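Local coordinates for protein fatty acid synthase 1, isoform A (Drosophila melanogaster, PDB 6FN6) that probably makes long-chain saturated fatty acids from acetyl-CoA and malonyl-CoA with NADPH, this chain being its modifying region of dehydratase, enoylreductase and ketoreductase, at residues A[267-272]-A[533-538]; A[284-289]-A[438-443]; A[381-386]-A[418-423]; A[529-534]-A[548-553]. One frame throughout, in Å; residues are numbered along the deposited sequence.

Contact 1 of 4, residues A[267-272]-A[533-538]; sequences VPNINT and RQQLEK
The side-chain amide of Asn269 meets that of Gln535 from the opposite direction, the two planes being nearly coplanar at 9°. Gln535 NE2 donates to Asn269 OD1 at 2.8 Å; the N-H...O angle of 143° makes the bond somewhat bent, and the donor is tilted from the carbonyl plane. Gln535 reaches across because CG is anti to the backbone N and the chain then turns about the CB-CG bond (chi2 63°). Its other end is held as well: Lys538 NZ donates to Gln535 OE1 at 3.1 Å. That ammonium also binds the backbone oxygen of Val429, while Asn269 OD1 lies 3.6 Å from Lys538 NZ without a bond. Shortening Gln535 to an alanine would probably leave Asn269 OD1 without its amide donor and the Lys538 ammonium with one acceptor fewer in a buried setting. Weak bonds carry the network outward, from Gln535 NE2 to Asn543 and from Asn269 ND2 to Gln430. Asn269 sits in the link between strand 257-268, which pairs with strand 549-557, and strand 270-271, which pairs with strand 426-433; the C-terminal part of helix 530-536 and nearby Lys538 thus pack against the junction of two sheets.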
# COMPACT_ATOMS: atom_id res chain seq x y z
N VAL A 267 -19.88 63.16 -33.10
CA VAL A 267 -21.04 63.66 -32.37
C VAL A 267 -21.24 65.13 -32.71
O VAL A 267 -20.40 65.97 -32.36
CB VAL A 267 -20.87 63.47 -30.85
CG1 VAL A 267 -22.09 64.00 -30.10
CG2 VAL A 267 -20.63 62.02 -30.52
N PRO A 268 -22.34 65.46 -33.41
CA PRO A 268 -22.61 66.88 -33.68
C PRO A 268 -22.76 67.68 -32.39
O PRO A 268 -23.30 67.15 -31.42
CB PRO A 268 -23.93 66.85 -34.46
CG PRO A 268 -24.04 65.47 -34.99
CD PRO A 268 -23.37 64.59 -33.99
N ASN A 269 -22.30 68.92 -32.38
CA ASN A 269 -22.52 69.80 -31.24
C ASN A 269 -24.02 69.85 -30.95
O ASN A 269 -24.45 69.82 -29.80
CB ASN A 269 -21.98 71.21 -31.50
CG ASN A 269 -20.47 71.24 -31.66
OD1 ASN A 269 -19.94 72.00 -32.48
ND2 ASN A 269 -19.76 70.45 -30.86
N ILE A 270 -24.80 69.94 -32.02
CA ILE A 270 -26.25 69.90 -31.92
C ILE A 270 -26.73 68.54 -32.39
O ILE A 270 -26.84 68.29 -33.60
CB ILE A 270 -26.91 71.04 -32.72
CG1 ILE A 270 -26.23 72.39 -32.42
CG2 ILE A 270 -28.40 71.11 -32.41
CD1 ILE A 270 -26.21 72.78 -30.94
N ASN A 271 -27.01 67.65 -31.45
CA ASN A 271 -27.41 66.29 -31.78
C ASN A 271 -28.85 66.05 -31.32
O ASN A 271 -29.13 66.04 -30.12
CB ASN A 271 -26.46 65.28 -31.15
CG ASN A 271 -26.57 63.90 -31.75
OD1 ASN A 271 -27.10 63.73 -32.85
ND2 ASN A 271 -26.05 62.90 -31.05
N THR A 272 -29.75 65.85 -32.28
CA THR A 272 -31.16 65.65 -31.97
C THR A 272 -31.51 64.17 -31.91
O THR A 272 -32.68 63.80 -31.82
CB THR A 272 -32.06 66.32 -33.02
OG1 THR A 272 -31.82 65.74 -34.31
CG2 THR A 272 -31.79 67.82 -33.08
N ARG A 533 -17.67 81.49 -37.95
CA ARG A 533 -17.63 82.48 -36.87
C ARG A 533 -18.33 82.01 -35.60
O ARG A 533 -17.72 81.99 -34.53
CB ARG A 533 -18.25 83.81 -37.35
CG ARG A 533 -17.91 85.01 -36.47
CD ARG A 533 -18.62 86.29 -36.93
NE ARG A 533 -20.05 86.30 -36.64
CZ ARG A 533 -20.59 86.92 -35.59
NH1 ARG A 533 -19.84 87.59 -34.72
NH2 ARG A 533 -21.91 86.88 -35.40
N GLN A 534 -19.60 81.63 -35.70
CA GLN A 534 -20.35 81.21 -34.52
C GLN A 534 -19.69 80.00 -33.86
O GLN A 534 -19.69 79.87 -32.64
CB GLN A 534 -21.80 80.87 -34.88
CG GLN A 534 -22.69 80.70 -33.65
CD GLN A 534 -23.82 79.71 -33.87
OE1 GLN A 534 -24.52 79.75 -34.88
NE2 GLN A 534 -24.01 78.81 -32.90
N GLN A 535 -19.12 79.12 -34.68
CA GLN A 535 -18.48 77.92 -34.17
C GLN A 535 -17.19 78.24 -33.44
O GLN A 535 -16.97 77.77 -32.32
CB GLN A 535 -18.20 76.93 -35.31
CG GLN A 535 -17.61 75.62 -34.83
CD GLN A 535 -18.55 74.86 -33.92
OE1 GLN A 535 -19.75 75.14 -33.87
NE2 GLN A 535 -18.01 73.90 -33.18
N LEU A 536 -16.33 79.02 -34.08
CA LEU A 536 -15.02 79.30 -33.52
C LEU A 536 -15.13 80.26 -32.35
O LEU A 536 -14.18 80.43 -31.59
CB LEU A 536 -14.09 79.87 -34.60
CG LEU A 536 -13.86 78.97 -35.82
CD1 LEU A 536 -12.97 79.66 -36.83
CD2 LEU A 536 -13.28 77.63 -35.41
N GLU A 537 -16.30 80.86 -32.18
CA GLU A 537 -16.57 81.72 -31.04
C GLU A 537 -16.76 80.90 -29.76
O GLU A 537 -16.86 81.46 -28.67
CB GLU A 537 -17.81 82.58 -31.29
CG GLU A 537 -17.54 83.84 -32.09
CD GLU A 537 -18.80 84.61 -32.40
OE1 GLU A 537 -18.74 85.56 -33.22
OE2 GLU A 537 -19.87 84.27 -31.84
N LYS A 538 -16.80 79.58 -29.91
CA LYS A 538 -16.89 78.68 -28.77
C LYS A 538 -15.52 78.41 -28.17
O LYS A 538 -15.39 78.06 -27.00
CB LYS A 538 -17.54 77.36 -29.19
CG LYS A 538 -18.88 77.53 -29.86
CD LYS A 538 -19.56 76.20 -30.08
CE LYS A 538 -20.90 76.35 -30.77
NZ LYS A 538 -21.42 75.03 -31.23

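Contact 2 of 4, residues A[284-289]-A[438-443]; sequences LHALDV and RVLVLA
Leu440 puts one methyl, CD2, against helix residue Ala286, where CB and the backbone oxygen both receive it. The approach to Ala286 CB is 3.5 Å, and Leu440 CD2 lies just as near Ala286 O, a van der Waals touch between a methyl and a carbonyl. Leu287 follows with its backbone N 3.8 Å from Leu440 CD2, its own CD2 lying farther off at 4.3 Å. The small alanine lets the backbones draw close, with Ala286 CA and Leu440 CA 7.0 Å apart. Leu440 reaches the helix with CG anti to the backbone N (chi1 -169°), which carries the branched end outward from the strand.

The next shell fixes both partners. Leu440 belongs to a strand flanked by antiparallel neighbours on both sides, strand 426-433 and strand 402-409; its own backbone bonds to Gln432, and its side chain also rests on Ile405. Ala286 touches Gln432 and Leu434, and Leu287 packs on Leu323 of helix 320-329. On the helix, Asp288 points away from the strand and forms a salt bridge with Lys557 of strand 549-557, tying the same helix to the neighbouring sheet. The order of the strands around strand 438-445 fits a class I methyltransferase fold, consistent with the inactive pseudo-methyltransferase domain known from animal fatty acid synthases.

Between the two segments no hydrogen bond forms. Helix and sheet are therefore joined here by buried van der Waals packing, mostly apolar, and between these segments the fit rests on one leucine methyl, with no directional bond to fix the helix.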
# COMPACT_ATOMS: atom_id res chain seq x y z
N LEU A 284 -26.53 58.73 -19.81
CA LEU A 284 -25.18 58.52 -19.31
C LEU A 284 -24.15 58.88 -20.38
O LEU A 284 -23.13 59.49 -20.07
CB LEU A 284 -25.00 57.07 -18.86
CG LEU A 284 -25.74 56.65 -17.59
CD1 LEU A 284 -25.45 55.20 -17.26
CD2 LEU A 284 -25.39 57.54 -16.40
N HIS A 285 -24.41 58.49 -21.62
CA HIS A 285 -23.54 58.85 -22.74
C HIS A 285 -23.47 60.36 -22.94
O HIS A 285 -22.40 60.92 -23.18
CB HIS A 285 -24.01 58.17 -24.03
CG HIS A 285 -23.65 56.72 -24.12
ND1 HIS A 285 -22.63 56.16 -23.37
CD2 HIS A 285 -24.16 55.71 -24.86
CE1 HIS A 285 -22.53 54.88 -23.65
NE2 HIS A 285 -23.45 54.58 -24.56
N ALA A 286 -24.62 61.02 -22.83
CA ALA A 286 -24.67 62.47 -22.96
C ALA A 286 -23.74 63.12 -21.94
O ALA A 286 -22.98 64.04 -22.27
CB ALA A 286 -26.10 62.98 -22.78
N LEU A 287 -23.78 62.63 -20.71
CA LEU A 287 -22.90 63.13 -19.65
C LEU A 287 -21.45 62.79 -19.95
O LEU A 287 -20.55 63.59 -19.68
CB LEU A 287 -23.30 62.55 -18.29
CG LEU A 287 -24.66 62.98 -17.73
CD1 LEU A 287 -25.12 62.02 -16.66
CD2 LEU A 287 -24.57 64.39 -17.17
N ASP A 288 -21.22 61.60 -20.49
CA ASP A 288 -19.87 61.17 -20.84
C ASP A 288 -19.28 62.08 -21.92
O ASP A 288 -18.11 62.45 -21.85
CB ASP A 288 -19.88 59.72 -21.32
CG ASP A 288 -18.52 59.07 -21.23
OD1 ASP A 288 -17.50 59.78 -21.38
OD2 ASP A 288 -18.46 57.85 -20.99
N VAL A 289 -20.09 62.43 -22.91
CA VAL A 289 -19.64 63.30 -23.98
C VAL A 289 -19.34 64.68 -23.42
O VAL A 289 -18.35 65.31 -23.79
CB VAL A 289 -20.69 63.39 -25.11
CG1 VAL A 289 -20.31 64.48 -26.11
CG2 VAL A 289 -20.84 62.06 -25.81
N ARG A 438 -36.74 66.64 -23.38
CA ARG A 438 -35.57 66.93 -22.56
C ARG A 438 -34.30 67.03 -23.40
O ARG A 438 -34.20 66.42 -24.46
CB ARG A 438 -35.39 65.88 -21.46
CG ARG A 438 -36.36 66.02 -20.30
CD ARG A 438 -35.82 65.37 -19.04
NE ARG A 438 -36.61 65.73 -17.87
CZ ARG A 438 -36.38 66.79 -17.09
NH1 ARG A 438 -35.38 67.61 -17.36
NH2 ARG A 438 -37.17 67.02 -16.05
N VAL A 439 -33.35 67.82 -22.91
CA VAL A 439 -32.11 68.07 -23.63
C VAL A 439 -30.97 68.36 -22.66
O VAL A 439 -31.17 68.99 -21.62
CB VAL A 439 -32.29 69.24 -24.64
CG1 VAL A 439 -32.69 70.52 -23.91
CG2 VAL A 439 -31.02 69.45 -25.45
N LEU A 440 -29.77 67.90 -23.00
CA LEU A 440 -28.58 68.24 -22.22
C LEU A 440 -27.82 69.36 -22.93
O LEU A 440 -27.42 69.22 -24.09
CB LEU A 440 -27.68 67.02 -22.02
CG LEU A 440 -26.54 67.18 -21.01
CD1 LEU A 440 -27.07 67.36 -19.60
CD2 LEU A 440 -25.59 65.98 -21.07
N VAL A 441 -27.63 70.48 -22.24
CA VAL A 441 -27.01 71.65 -22.83
C VAL A 441 -25.67 71.94 -22.17
O VAL A 441 -25.58 72.08 -20.95
CB VAL A 441 -27.94 72.88 -22.73
CG1 VAL A 441 -27.32 74.08 -23.44
CG2 VAL A 441 -29.31 72.57 -23.31
N LEU A 442 -24.63 72.04 -22.99
CA LEU A 442 -23.32 72.46 -22.51
C LEU A 442 -23.09 73.92 -22.91
O LEU A 442 -23.04 74.25 -24.10
CB LEU A 442 -22.22 71.56 -23.08
CG LEU A 442 -20.81 71.78 -22.52
CD1 LEU A 442 -20.73 71.42 -21.05
CD2 LEU A 442 -19.80 70.97 -23.31
N ALA A 443 -22.94 74.79 -21.92
CA ALA A 443 -22.83 76.23 -22.17
C ALA A 443 -21.48 76.78 -21.73
O ALA A 443 -20.82 76.21 -20.87
CB ALA A 443 -23.95 76.97 -21.46

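Contact 3 of 4, residues A[381-386]-A[418-423]; sequences DVLSRP and RALLTK
No ring, amide or other flat group carries the meeting of Leu383 with Leu420 and Leu421; it is made by branched aliphatic ends. Leu383 divides its two methyls between the helix residues. CD2 reaches Leu420 CD2 at 3.8 Å as the two side chains slide past each other in opposite directions. CD1 lies 3.9 Å from Leu421 CG, and here the chains cross at about a right angle. Leu383 CG is anti to its own carbonyl carbon (chi1 -53°), which aims the branched end at the helix. Leu420 CD2 also lies 3.8 Å from Leu383 O, so the methyl lies against the loop backbone as well. Were Leu383 cut back to an alanine, a gap facing Leu420 and Leu421 is likely to open, leaving their methyls less firmly packed. The loop is fixed by Glu408, whose carboxylate accepts from Leu383 N and Ser384 OG, while Tyr413 and Leu391 flank Leu383. The contact fastens the loop that follows strand 374-380 to the last turns of helix 410-423, which itself follows the adjacent parallel strand 402-409, a strand-and-helix layering consistent with a class I methyltransferase-like domain.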
# COMPACT_ATOMS: atom_id res chain seq x y z
N ASP A 381 -33.01 71.91 -14.74
CA ASP A 381 -34.08 72.91 -14.74
C ASP A 381 -33.61 74.24 -14.17
O ASP A 381 -34.33 74.89 -13.42
CB ASP A 381 -35.29 72.39 -13.96
CG ASP A 381 -35.83 71.09 -14.52
OD1 ASP A 381 -35.65 70.85 -15.74
OD2 ASP A 381 -36.43 70.30 -13.75
N VAL A 382 -32.39 74.64 -14.53
CA VAL A 382 -31.82 75.89 -14.06
C VAL A 382 -32.42 77.05 -14.85
O VAL A 382 -32.67 78.13 -14.30
CB VAL A 382 -30.29 75.88 -14.16
CG1 VAL A 382 -29.70 77.22 -13.74
CG2 VAL A 382 -29.71 74.75 -13.32
N LEU A 383 -32.64 76.83 -16.14
CA LEU A 383 -33.23 77.85 -17.00
C LEU A 383 -34.75 77.85 -16.88
O LEU A 383 -35.43 78.75 -17.38
CB LEU A 383 -32.82 77.62 -18.46
CG LEU A 383 -31.31 77.50 -18.70
CD1 LEU A 383 -31.03 77.19 -20.17
CD2 LEU A 383 -30.58 78.78 -18.28
N SER A 384 -35.29 76.82 -16.23
CA SER A 384 -36.73 76.70 -16.00
C SER A 384 -37.17 77.57 -14.83
O SER A 384 -38.28 78.11 -14.83
CB SER A 384 -37.11 75.25 -15.75
OG SER A 384 -36.74 74.43 -16.85
N ARG A 385 -36.31 77.67 -13.82
CA ARG A 385 -36.61 78.43 -12.61
C ARG A 385 -37.14 79.83 -12.94
O ARG A 385 -36.77 80.41 -13.97
CB ARG A 385 -35.35 78.55 -11.74
CG ARG A 385 -34.86 77.25 -11.15
CD ARG A 385 -35.35 77.04 -9.72
NE ARG A 385 -36.78 76.73 -9.67
CZ ARG A 385 -37.47 76.58 -8.54
NH1 ARG A 385 -36.88 76.73 -7.37
NH2 ARG A 385 -38.76 76.29 -8.60
N PRO A 386 -38.01 80.37 -12.08
CA PRO A 386 -38.58 81.70 -12.33
C PRO A 386 -37.56 82.82 -12.14
O PRO A 386 -37.58 83.80 -12.88
CB PRO A 386 -39.70 81.81 -11.29
CG PRO A 386 -39.25 80.94 -10.17
CD PRO A 386 -38.50 79.80 -10.81
N ARG A 418 -32.83 79.43 -24.35
CA ARG A 418 -31.70 79.95 -25.11
C ARG A 418 -31.54 81.45 -24.90
O ARG A 418 -30.42 81.94 -24.75
CB ARG A 418 -31.87 79.66 -26.60
CG ARG A 418 -31.73 78.19 -26.96
CD ARG A 418 -31.62 78.02 -28.47
NE ARG A 418 -31.49 76.61 -28.85
CZ ARG A 418 -32.48 75.86 -29.31
NH1 ARG A 418 -33.71 76.34 -29.44
NH2 ARG A 418 -32.24 74.59 -29.63
N ALA A 419 -32.65 82.17 -24.87
CA ALA A 419 -32.62 83.61 -24.67
C ALA A 419 -31.96 83.94 -23.33
O ALA A 419 -31.19 84.90 -23.23
CB ALA A 419 -34.03 84.19 -24.72
N LEU A 420 -32.26 83.13 -22.32
CA LEU A 420 -31.73 83.35 -20.99
C LEU A 420 -30.21 83.18 -20.99
O LEU A 420 -29.49 83.94 -20.34
CB LEU A 420 -32.39 82.40 -19.99
CG LEU A 420 -32.18 82.68 -18.49
CD1 LEU A 420 -32.62 84.08 -18.12
CD2 LEU A 420 -32.93 81.64 -17.66
N LEU A 421 -29.72 82.17 -21.71
CA LEU A 421 -28.28 81.96 -21.85
C LEU A 421 -27.67 83.12 -22.63
O LEU A 421 -26.61 83.63 -22.28
CB LEU A 421 -27.98 80.63 -22.55
CG LEU A 421 -28.24 79.34 -21.76
CD1 LEU A 421 -28.04 78.11 -22.65
CD2 LEU A 421 -27.35 79.25 -20.53
N THR A 422 -28.35 83.53 -23.70
CA THR A 422 -27.90 84.65 -24.51
C THR A 422 -27.90 85.91 -23.65
O THR A 422 -26.98 86.72 -23.71
CB THR A 422 -28.80 84.86 -25.75
OG1 THR A 422 -28.82 83.67 -26.53
CG2 THR A 422 -28.28 86.01 -26.60
N LYS A 423 -28.95 86.08 -22.85
CA LYS A 423 -29.09 87.24 -21.99
C LYS A 423 -27.90 87.39 -21.04
O LYS A 423 -27.47 88.51 -20.76
CB LYS A 423 -30.38 87.14 -21.17
CG LYS A 423 -30.56 88.21 -20.11
CD LYS A 423 -31.83 87.98 -19.31
CE LYS A 423 -31.96 88.98 -18.17
NZ LYS A 423 -33.10 88.64 -17.28

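Contact 4 of 4, residues A[529-534]-A[548-553]; sequences STLYRQ and GAWGTF
Tyr532 and Trp550 form an offset edge-to-face pair in the Rossmann-like pseudo-ketoreductase part, where helix 530-536 links parallel strands 512-517 and 542-546. The buried part is aromatic. The six-membered ring of Trp550 presents its edge toward the face of Tyr532, with centroids 5.6 Å apart and planes at 64°. Its nearest carbon, Trp550 CZ2, stands 3.8 Å from Tyr532 CD2, and Tyr532 CE2 lies in the plane of the indole at its edge. Both residues are closely surrounded: Val515 packs on both, Val517 on Tyr532, and Asn543 and Leu545 on Trp550. The phenol is held at its far end, since Tyr532 OH hydrogen-bonds to the backbone oxygen of Glu523, which should limit how far the ring can shift.

Leu531 makes the side nearer solvent: it is partly exposed, yet packs closely, its CD1 3.7 Å from Trp550 NE1 as it crosses the indole obliquely. The loose side lies beyond it. There the helix turns Thr530, Arg533 and Gln534 toward solvent, none reaching the strand, and exposed Gly548 takes the turn of the hairpin between strands 542-546 and 549-557 with a positive phi of 75°. At the start of the helix Ser529 is the N-cap, its OG accepting a weak bond from Leu531 N. Trp550 CG is anti to the carbonyl carbon (chi1 -71°), which carries the indole to the helix, and the second torsion turns its nitrogen to the backbone: Trp550 NE1 gives a weak, bent hydrogen bond to Leu531 O, 3.3 Å long.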
# COMPACT_ATOMS: atom_id res chain seq x y z
N SER A 529 -16.32 84.46 -41.84
CA SER A 529 -17.36 83.66 -42.48
C SER A 529 -18.45 83.24 -41.49
O SER A 529 -18.16 82.84 -40.37
CB SER A 529 -16.74 82.42 -43.14
OG SER A 529 -17.74 81.58 -43.67
N THR A 530 -19.70 83.35 -41.93
CA THR A 530 -20.85 83.04 -41.08
C THR A 530 -20.83 81.59 -40.60
O THR A 530 -21.28 81.27 -39.50
CB THR A 530 -22.18 83.31 -41.82
OG1 THR A 530 -23.28 82.94 -40.98
CG2 THR A 530 -22.25 82.51 -43.12
N LEU A 531 -20.29 80.71 -41.44
CA LEU A 531 -20.20 79.30 -41.13
C LEU A 531 -19.26 79.05 -39.95
O LEU A 531 -19.61 78.36 -38.99
CB LEU A 531 -19.71 78.52 -42.35
CG LEU A 531 -19.37 77.04 -42.17
CD1 LEU A 531 -20.57 76.26 -41.67
CD2 LEU A 531 -18.85 76.47 -43.49
N TYR A 532 -18.07 79.62 -40.04
CA TYR A 532 -17.02 79.40 -39.04
C TYR A 532 -17.16 80.27 -37.79
O TYR A 532 -16.80 79.84 -36.69
CB TYR A 532 -15.65 79.68 -39.67
CG TYR A 532 -15.25 78.72 -40.77
CD1 TYR A 532 -15.74 78.88 -42.06
CD2 TYR A 532 -14.38 77.67 -40.53
CE1 TYR A 532 -15.37 78.01 -43.08
CE2 TYR A 532 -14.01 76.80 -41.53
CZ TYR A 532 -14.51 76.98 -42.81
OH TYR A 532 -14.14 76.11 -43.81
N ARG A 533 -17.67 81.49 -37.95
CA ARG A 533 -17.63 82.48 -36.87
C ARG A 533 -18.33 82.01 -35.60
O ARG A 533 -17.72 81.99 -34.53
CB ARG A 533 -18.25 83.81 -37.35
CG ARG A 533 -17.91 85.01 -36.47
CD ARG A 533 -18.62 86.29 -36.93
NE ARG A 533 -20.05 86.30 -36.64
CZ ARG A 533 -20.59 86.92 -35.59
NH1 ARG A 533 -19.84 87.59 -34.72
NH2 ARG A 533 -21.91 86.88 -35.40
N GLN A 534 -19.60 81.63 -35.70
CA GLN A 534 -20.35 81.21 -34.52
C GLN A 534 -19.69 80.00 -33.86
O GLN A 534 -19.69 79.87 -32.64
CB GLN A 534 -21.80 80.87 -34.88
CG GLN A 534 -22.69 80.70 -33.65
CD GLN A 534 -23.82 79.71 -33.87
OE1 GLN A 534 -24.52 79.75 -34.88
NE2 GLN A 534 -24.01 78.81 -32.90
N GLY A 548 -22.03 69.40 -43.12
CA GLY A 548 -22.68 70.64 -42.74
C GLY A 548 -22.80 70.88 -41.25
O GLY A 548 -23.25 71.94 -40.82
N ALA A 549 -22.38 69.90 -40.45
CA ALA A 549 -22.51 70.00 -39.00
C ALA A 549 -21.16 69.97 -38.30
O ALA A 549 -20.32 69.11 -38.56
CB ALA A 549 -23.39 68.87 -38.47
N TRP A 550 -20.95 70.94 -37.41
CA TRP A 550 -19.76 70.97 -36.57
C TRP A 550 -19.91 69.96 -35.45
O TRP A 550 -21.00 69.73 -34.95
CB TRP A 550 -19.54 72.37 -36.00
CG TRP A 550 -19.11 73.37 -37.02
CD1 TRP A 550 -19.85 74.38 -37.55
CD2 TRP A 550 -17.82 73.46 -37.65
NE1 TRP A 550 -19.11 75.10 -38.46
CE2 TRP A 550 -17.86 74.55 -38.53
CE3 TRP A 550 -16.63 72.72 -37.54
CZ2 TRP A 550 -16.76 74.92 -39.31
CZ3 TRP A 550 -15.55 73.09 -38.31
CH2 TRP A 550 -15.62 74.18 -39.18
N GLY A 551 -18.79 69.35 -35.06
CA GLY A 551 -18.80 68.38 -33.98
C GLY A 551 -17.42 67.93 -33.56
O GLY A 551 -16.41 68.54 -33.92
N THR A 552 -17.38 66.85 -32.79
CA THR A 552 -16.13 66.29 -32.31
C THR A 552 -16.18 64.77 -32.41
O THR A 552 -17.24 64.19 -32.63
CB THR A 552 -15.86 66.68 -30.84
OG1 THR A 552 -16.90 66.15 -30.01
CG2 THR A 552 -15.82 68.19 -30.69
N PHE A 553 -15.02 64.14 -32.26
CA PHE A 553 -14.95 62.68 -32.16
C PHE A 553 -14.86 62.27 -30.70
O PHE A 553 -13.88 62.56 -30.02
CB PHE A 553 -13.76 62.14 -32.95
CG PHE A 553 -14.00 62.07 -34.42
CD1 PHE A 553 -14.79 61.07 -34.96
CD2 PHE A 553 -13.44 63.00 -35.28
CE1 PHE A 553 -15.02 60.99 -36.32
CE2 PHE A 553 -13.67 62.94 -36.64
CZ PHE A 553 -14.46 61.93 -37.16

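How the contacts relate
From the N terminus, residues 267-272 open contact 1, 284-289 open contact 2 and 381-386 open contact 3. Contact 3 closes first, at 418-423, nested inside contact 2, which closes at 438-443; both lie within the long loop of contact 1. Residues 529-534 then open contact 4 just before 533-538 close contact 1, so these two loops overlap and share Arg533 and Gln534. Contact 4 closes last, at 548-553. Contact 2 lays helix 279-296 on the sheet containing strand 438-445, and contact 3 fastens a loop to helix 410-423 beside it; they touch where Leu421 meets Val441 and Ala443. Contacts 1 and 4 join helix 530-536 to the neighbouring sheet, where Asn269 N meets Trp550 O.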